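Local coordinates for N-terminal acetyltransferase B complex subunit MDM20 (Candida albicans, PDB 5K04), which serves as the non-catalytic, probably scaffolding subunit of the NatB N-terminal acetyltransferase complex, at residues F229-L240 with L253-K263. Sequence-based numbering, arbitrary orientation.
Sequences FEALHAYTEKLL and LWILSGKEIGK
L232 CD1 meets L253 CD1, and L240 CD1 lies against W254 CB (3.7 Å), along the apolar seam of an antiparallel helical hairpin from the alpha-helical, TPR-like array of this auxiliary subunit; F229 CB on I261 CG2 extends the seam. The axes of the segments 229-240 and 253-260 approach to 8.3 Å, with their N-to-C directions 141° apart. Two knobs-into-holes interlock them: W254 sits among H233, T236, E237 and L240, and S257 among F229, L232, H233 and T236. The S257 site is tight, with its CB 3.3 Å from F229 O, while its hydroxyl bonds back to L253 O.

Beside this seam the imidazole of H233 is sandwiched. CG lies anti to the backbone N (chi1 -171°), which carries the ring across to helix 253-260; there it forms an offset stack on the five-membered ring of W254, centroids 4.1 Å apart, and receives CA of G258 over a face. The single ND1-H is shared weakly between W254 O and S257 OG, which probably helps the stack to orient the ring. L268, from the following helix, also packs on H233 and W254.

E260 bends at chi2 and places CG over the face of the F229 ring, 3.5 Å from its centroid, its carboxylate stacked nearly parallel to the ring. I261, the first residue past the helix, sets CG2 against the backbone of F229 and E230, within a Schellman motif whose C-prime residue is G262.

At the polar edge, W254 NE1 donates in its ring plane to the anti lone pair of E237 OE2, at 2.9 Å and 157°.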
loop_
_atom_site.group_PDB
_atom_site.type_symbol
_atom_site.label_atom_id
_atom_site.label_comp_id
_atom_site.label_asym_id
_atom_site.label_seq_id
_atom_site.Cartn_x
_atom_site.Cartn_y
_atom_site.Cartn_z
ATOM N N PHE A 229 -3.655 -4.823 38.830
ATOM C CA PHE A 229 -2.209 -4.676 38.777
ATOM C C PHE A 229 -1.490 -5.814 39.476
ATOM O O PHE A 229 -0.353 -6.135 39.114
ATOM C CB PHE A 229 -1.804 -3.328 39.362
ATOM C CG PHE A 229 -2.265 -2.158 38.543
ATOM C CD1 PHE A 229 -1.898 -2.044 37.213
ATOM C CD2 PHE A 229 -3.058 -1.168 39.102
ATOM C CE1 PHE A 229 -2.316 -0.963 36.455
ATOM C CE2 PHE A 229 -3.478 -0.091 38.351
ATOM C CZ PHE A 229 -3.111 0.007 37.022
ATOM N N GLU A 230 -2.120 -6.436 40.469
ATOM C CA GLU A 230 -1.555 -7.668 41.000
ATOM C C GLU A 230 -1.515 -8.741 39.918
ATOM O O GLU A 230 -0.464 -9.336 39.655
ATOM C CB GLU A 230 -2.355 -8.139 42.212
ATOM C CG GLU A 230 -2.178 -7.277 43.457
ATOM C CD GLU A 230 -0.907 -7.597 44.238
ATOM O OE1 GLU A 230 -0.184 -8.544 43.862
ATOM O OE2 GLU A 230 -0.635 -6.904 45.245
ATOM N N ALA A 231 -2.649 -8.961 39.240
ATOM C CA ALA A 231 -2.721 -10.034 38.257
ATOM C C ALA A 231 -1.778 -9.788 37.087
ATOM O O ALA A 231 -1.265 -10.739 36.489
ATOM C CB ALA A 231 -4.160 -10.201 37.757
ATOM N N LEU A 232 -1.551 -8.528 36.742
ATOM C CA LEU A 232 -0.740 -8.212 35.577
ATOM C C LEU A 232 0.742 -8.280 35.894
ATOM O O LEU A 232 1.536 -8.684 35.041
ATOM C CB LEU A 232 -1.101 -6.824 35.076
ATOM C CG LEU A 232 -0.249 -6.205 33.987
ATOM C CD1 LEU A 232 -0.398 -6.970 32.675
ATOM C CD2 LEU A 232 -0.653 -4.755 33.833
ATOM N N HIS A 233 1.118 -7.872 37.110
ATOM C CA HIS A 233 2.506 -7.940 37.536
ATOM C C HIS A 233 2.956 -9.387 37.616
ATOM O O HIS A 233 4.028 -9.751 37.115
ATOM C CB HIS A 233 2.677 -7.249 38.891
ATOM C CG HIS A 233 4.108 -7.076 39.296
ATOM N ND1 HIS A 233 4.994 -6.292 38.584
ATOM C CD2 HIS A 233 4.814 -7.607 40.323
ATOM C CE1 HIS A 233 6.179 -6.339 39.164
ATOM N NE2 HIS A 233 6.098 -7.132 40.219
ATOM N N ALA A 234 2.116 -10.230 38.215
ATOM C CA ALA A 234 2.350 -11.668 38.220
ATOM C C ALA A 234 2.428 -12.217 36.802
ATOM O O ALA A 234 3.337 -12.986 36.473
ATOM C CB ALA A 234 1.246 -12.371 39.017
ATOM N N TYR A 235 1.486 -11.828 35.941
ATOM C CA TYR A 235 1.457 -12.391 34.591
ATOM C C TYR A 235 2.680 -11.951 33.785
ATOM O O TYR A 235 3.403 -12.790 33.233
ATOM C CB TYR A 235 0.146 -12.009 33.886
ATOM C CG TYR A 235 -0.064 -12.680 32.530
ATOM C CD1 TYR A 235 -0.402 -14.030 32.439
ATOM C CD2 TYR A 235 0.056 -11.959 31.340
ATOM C CE1 TYR A 235 -0.592 -14.656 31.190
ATOM C CE2 TYR A 235 -0.141 -12.577 30.088
ATOM C CZ TYR A 235 -0.454 -13.927 30.031
ATOM O OH TYR A 235 -0.641 -14.543 28.823
ATOM N N THR A 236 2.953 -10.640 33.743
ATOM C CA THR A 236 4.106 -10.148 32.991
ATOM C C THR A 236 5.412 -10.732 33.524
ATOM O O THR A 236 6.280 -11.137 32.741
ATOM C CB THR A 236 4.150 -8.615 33.012
ATOM O OG1 THR A 236 4.188 -8.126 34.360
ATOM C CG2 THR A 236 2.940 -8.040 32.299
ATOM N N GLU A 237 5.561 -10.795 34.851
ATOM C CA GLU A 237 6.765 -11.386 35.433
ATOM C C GLU A 237 6.976 -12.817 34.940
ATOM O O GLU A 237 8.107 -13.214 34.629
ATOM C CB GLU A 237 6.694 -11.342 36.967
ATOM C CG GLU A 237 7.902 -11.934 37.674
ATOM C CD GLU A 237 8.129 -11.369 39.069
ATOM O OE1 GLU A 237 8.362 -12.165 39.994
ATOM O OE2 GLU A 237 8.089 -10.134 39.235
ATOM N N LYS A 238 5.894 -13.595 34.831
ATOM C CA LYS A 238 5.998 -14.936 34.262
ATOM C C LYS A 238 6.553 -14.887 32.841
ATOM O O LYS A 238 7.510 -15.602 32.510
ATOM C CB LYS A 238 4.632 -15.630 34.286
ATOM C CG LYS A 238 4.665 -17.068 33.781
ATOM C CD LYS A 238 3.267 -17.623 33.459
ATOM C CE LYS A 238 2.681 -17.035 32.157
ATOM N NZ LYS A 238 1.687 -17.949 31.481
ATOM N N LEU A 239 5.956 -14.050 31.981
ATOM C CA LEU A 239 6.404 -13.973 30.594
ATOM C C LEU A 239 7.871 -13.600 30.513
ATOM O O LEU A 239 8.624 -14.190 29.733
ATOM C CB LEU A 239 5.574 -12.953 29.815
ATOM C CG LEU A 239 4.091 -13.224 29.632
ATOM C CD1 LEU A 239 3.467 -12.146 28.747
ATOM C CD2 LEU A 239 3.885 -14.611 29.063
ATOM N N LEU A 240 8.296 -12.635 31.335
ATOM C CA LEU A 240 9.618 -12.031 31.195
ATOM C C LEU A 240 10.716 -12.889 31.820
ATOM O O LEU A 240 11.790 -13.055 31.226
ATOM C CB LEU A 240 9.619 -10.642 31.835
ATOM C CG LEU A 240 8.620 -9.642 31.235
ATOM C CD1 LEU A 240 8.439 -8.444 32.170
ATOM C CD2 LEU A 240 9.044 -9.200 29.835
ATOM N N LEU A 253 4.665 -2.621 31.343
ATOM C CA LEU A 253 3.535 -3.036 32.168
ATOM C C LEU A 253 4.007 -3.648 33.484
ATOM O O LEU A 253 3.379 -3.444 34.527
ATOM C CB LEU A 253 2.661 -4.022 31.391
ATOM C CG LEU A 253 1.911 -3.484 30.159
ATOM C CD1 LEU A 253 0.996 -4.559 29.586
ATOM C CD2 LEU A 253 1.089 -2.249 30.450
ATOM N N TRP A 254 5.145 -4.352 33.459
ATOM C CA TRP A 254 5.654 -4.999 34.666
ATOM C C TRP A 254 6.105 -3.986 35.714
ATOM O O TRP A 254 5.873 -4.193 36.911
ATOM C CB TRP A 254 6.802 -5.942 34.310
ATOM C CG TRP A 254 7.409 -6.639 35.488
ATOM C CD1 TRP A 254 6.907 -7.730 36.156
ATOM C CD2 TRP A 254 8.651 -6.318 36.123
ATOM N NE1 TRP A 254 7.757 -8.087 37.183
ATOM C CE2 TRP A 254 8.831 -7.235 37.180
ATOM C CE3 TRP A 254 9.621 -5.333 35.909
ATOM C CZ2 TRP A 254 9.943 -7.202 38.005
ATOM C CZ3 TRP A 254 10.717 -5.289 36.743
ATOM C CH2 TRP A 254 10.875 -6.223 37.774
ATOM N N ILE A 255 6.770 -2.899 35.296
ATOM C CA ILE A 255 7.185 -1.890 36.274
ATOM C C ILE A 255 6.007 -1.019 36.678
ATOM O O ILE A 255 5.914 -0.578 37.830
ATOM C CB ILE A 255 8.351 -1.024 35.751
ATOM C CG1 ILE A 255 7.936 -0.202 34.525
ATOM C CG2 ILE A 255 9.594 -1.871 35.488
ATOM C CD1 ILE A 255 8.917 0.877 34.136
ATOM N N LEU A 256 5.104 -0.748 35.735
ATOM C CA LEU A 256 3.889 -0.018 36.064
ATOM C C LEU A 256 3.110 -0.748 37.150
ATOM O O LEU A 256 2.883 -0.214 38.239
ATOM C CB LEU A 256 3.034 0.170 34.807
ATOM C CG LEU A 256 1.682 0.833 35.081
ATOM C CD1 LEU A 256 1.881 2.189 35.729
ATOM C CD2 LEU A 256 0.868 0.957 33.822
ATOM N N SER A 257 2.714 -1.992 36.868
ATOM C CA SER A 257 1.943 -2.755 37.838
ATOM C C SER A 257 2.734 -2.974 39.122
ATOM O O SER A 257 2.154 -2.972 40.216
ATOM C CB SER A 257 1.496 -4.087 37.217
ATOM O OG SER A 257 2.591 -4.806 36.668
ATOM N N GLY A 258 4.052 -3.137 39.010
ATOM C CA GLY A 258 4.874 -3.281 40.204
ATOM C C GLY A 258 4.747 -2.097 41.145
ATOM O O GLY A 258 4.562 -2.259 42.355
ATOM N N LYS A 259 4.839 -0.881 40.600
ATOM C CA LYS A 259 4.655 0.302 41.435
ATOM C C LYS A 259 3.235 0.364 41.981
ATOM O O LYS A 259 3.023 0.701 43.149
ATOM C CB LYS A 259 4.982 1.567 40.639
ATOM C CG LYS A 259 4.826 2.854 41.451
ATOM C CD LYS A 259 5.658 3.970 40.883
ATOM C CE LYS A 259 4.945 5.298 41.032
ATOM N NZ LYS A 259 4.538 5.577 42.426
ATOM N N GLU A 260 2.251 0.016 41.149
ATOM C CA GLU A 260 0.860 0.134 41.561
ATOM C C GLU A 260 0.562 -0.728 42.785
ATOM O O GLU A 260 -0.233 -0.336 43.645
ATOM C CB GLU A 260 -0.049 -0.235 40.392
ATOM C CG GLU A 260 -0.193 0.860 39.335
ATOM C CD GLU A 260 -0.956 2.063 39.849
ATOM O OE1 GLU A 260 -1.566 1.972 40.937
ATOM O OE2 GLU A 260 -0.950 3.106 39.166
ATOM N N ILE A 261 1.215 -1.888 42.897
ATOM C CA ILE A 261 0.966 -2.807 44.004
ATOM C C ILE A 261 1.944 -2.560 45.154
ATOM O O ILE A 261 2.008 -3.351 46.102
ATOM C CB ILE A 261 1.022 -4.280 43.542
ATOM C CG1 ILE A 261 2.436 -4.694 43.163
ATOM C CG2 ILE A 261 0.058 -4.536 42.375
ATOM C CD1 ILE A 261 2.519 -6.161 42.772
ATOM N N GLY A 262 2.711 -1.467 45.078
ATOM C CA GLY A 262 3.520 -1.007 46.195
ATOM C C GLY A 262 4.978 -1.420 46.199
ATOM O O GLY A 262 5.653 -1.228 47.217
ATOM N N LYS A 263 5.487 -1.977 45.103
ATOM C CA LYS A 263 6.881 -2.398 45.069
ATOM C C LYS A 263 7.797 -1.184 45.082
ATOM O O LYS A 263 7.490 -0.146 44.490
ATOM C CB LYS A 263 7.158 -3.247 43.828
ATOM C CG LYS A 263 6.315 -4.504 43.739
ATOM C CD LYS A 263 6.848 -5.606 44.637
ATOM C CE LYS A 263 6.075 -6.903 44.416
ATOM N NZ LYS A 263 6.776 -8.068 45.018
#